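Side-chain contact in arylmalonate decarboxylase (Bordetella bronchiseptica, PDB 3IXL), which catalyses the decarboxylation of 2-aryl-2-methylmalonates, with uptake of a proton, to give 2-arylpropionates and carbon dioxide: residues R60-Q63 / K64-A67. The protein carries 2 engineered substitutions. Residues are numbered along the deposited sequence; the frame is centred on the assembly and turned at random.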
loop_
_atom_site.group_PDB
_atom_site.type_symbol
_atom_site.label_atom_id
_atom_site.label_comp_id
_atom_site.label_asym_id
_atom_site.label_seq_id
_atom_site.Cartn_x
_atom_site.Cartn_y
_atom_site.Cartn_z
ATOM N N ARG A 60 4.781 8.916 -16.749
ATOM C CA ARG A 60 5.080 9.041 -18.170
ATOM C C ARG A 60 6.274 8.169 -18.573
ATOM O O ARG A 60 6.243 7.538 -19.636
ATOM C CB ARG A 60 5.359 10.496 -18.533
ATOM C CG ARG A 60 4.154 11.429 -18.505
ATOM C CD ARG A 60 4.591 12.829 -18.955
ATOM N NE ARG A 60 3.521 13.825 -18.919
ATOM C CZ ARG A 60 2.678 14.065 -19.922
ATOM N NH1 ARG A 60 2.760 13.375 -21.056
ATOM N NH2 ARG A 60 1.743 14.996 -19.787
ATOM N N ARG A 61 7.313 8.122 -17.730
ATOM C CA ARG A 61 8.460 7.254 -18.023
ATOM C C ARG A 61 8.011 5.805 -18.139
ATOM O O ARG A 61 8.356 5.102 -19.091
ATOM C CB ARG A 61 9.572 7.361 -16.974
ATOM C CG ARG A 61 10.741 6.434 -17.322
ATOM C CD ARG A 61 11.680 6.174 -16.182
ATOM N NE ARG A 61 12.602 5.087 -16.524
ATOM C CZ ARG A 61 13.241 4.328 -15.634
ATOM N NH1 ARG A 61 13.052 4.527 -14.332
ATOM N NH2 ARG A 61 14.057 3.357 -16.043
ATOM N N LEU A 62 7.228 5.355 -17.162
ATOM C CA LEU A 62 6.735 3.979 -17.181
ATOM C C LEU A 62 5.857 3.684 -18.404
ATOM O O LEU A 62 5.923 2.591 -18.975
ATOM C CB LEU A 62 5.999 3.655 -15.870
ATOM C CG LEU A 62 6.906 3.649 -14.629
ATOM C CD1 LEU A 62 6.073 3.824 -13.369
ATOM C CD2 LEU A 62 7.753 2.383 -14.545
ATOM N N GLN A 63 5.036 4.659 -18.798
ATOM C CA GLN A 63 4.256 4.535 -20.022
ATOM C C GLN A 63 5.163 4.326 -21.240
ATOM O O GLN A 63 4.911 3.440 -22.052
ATOM C CB GLN A 63 3.359 5.766 -20.226
ATOM C CG GLN A 63 2.422 5.663 -21.440
ATOM C CD GLN A 63 3.052 6.157 -22.731
ATOM O OE1 GLN A 63 3.888 7.061 -22.728
ATOM N NE2 GLN A 63 2.647 5.561 -23.848
ATOM N N LYS A 64 6.210 5.139 -21.340
ATOM C CA LYS A 64 7.137 5.022 -22.471
ATOM C C LYS A 64 7.810 3.650 -22.489
ATOM O O LYS A 64 8.101 3.102 -23.562
ATOM C CB LYS A 64 8.196 6.117 -22.427
ATOM C CG LYS A 64 7.671 7.517 -22.665
ATOM C CD LYS A 64 8.829 8.484 -22.853
ATOM C CE LYS A 64 8.571 9.818 -22.161
ATOM N NZ LYS A 64 8.835 9.774 -20.684
ATOM N N GLN A 65 8.055 3.095 -21.304
ATOM C CA GLN A 65 8.634 1.752 -21.189
ATOM C C GLN A 65 7.671 0.616 -21.534
ATOM O O GLN A 65 8.049 -0.558 -21.500
ATOM C CB GLN A 65 9.174 1.533 -19.778
ATOM C CG GLN A 65 10.377 2.365 -19.433
ATOM C CD GLN A 65 10.881 2.048 -18.045
ATOM O OE1 GLN A 65 11.893 1.370 -17.879
ATOM N NE2 GLN A 65 10.149 2.492 -17.038
ATOM N N GLY A 66 6.420 0.951 -21.842
ATOM C CA GLY A 66 5.446 -0.050 -22.265
ATOM C C GLY A 66 4.548 -0.591 -21.167
ATOM O O GLY A 66 3.842 -1.576 -21.372
ATOM N N ALA A 67 4.569 0.050 -20.000
ATOM C CA ALA A 67 3.692 -0.370 -18.910
ATOM C C ALA A 67 2.238 -0.392 -19.345
ATOM O O ALA A 67 1.794 0.510 -20.067
ATOM C CB ALA A 67 3.854 0.550 -17.712
HETATM O O HOH W 1 2.587 1.923 -22.223
#
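The amide of Gln-65 lies over one face of the Arg-61 guanidinium, one helical turn apart, the two planes only 17° from parallel. NE2 sits 3.6 Å above the guanidinium plane, offset toward its rim and nearest to Arg-61 NE, while OE1 reaches the NH2 end of the group. With CG anti to the backbone N (chi1 180°), the extended Arg-61 chain carries its guanidinium alongside this amide. Its NH1 is hydrogen-bonded to Ser-36 OG, which should help fix the rotation of the group. Leu-62 CD2 comes to the NE2 end of the Gln-65 amide, 3.5 Å from NE2, rather than over a face. Lys-64 bends back over the preceding turn through its last two torsions, bringing NZ 3.7 Å from Arg-61 CA. Beneath these side chains the backbone closes the helix. Lys-64 N and Gln-65 N make i to i-4 bonds to Arg-60 O and Arg-61 O. Gly-66 then turns to positive phi (96°): Ala-67 N bonds Leu-62 O at 3.1 Å, and Gly-66 N bonds Gln-63 O at 2.9 Å from well above the carbonyl plane. A water donates to both Gln-63 O and Ala-67 O, bridging the turn to the chain that leaves it. The buried Ala-67 CB rests 4.2 Å from Leu-62 CB, and Leu-62 continues inward onto Ile-34 and Ser-36 of strand 33-37. The Ala-67 to Leu-62 and Gly-66 to Gln-63 bonds, with the glycine, define a Schellman motif, accompanied by its usual apolar pair (Leu-62 and Ala-67), ending helix 55-64 and leading toward strand 67-72 of a parallel sheet.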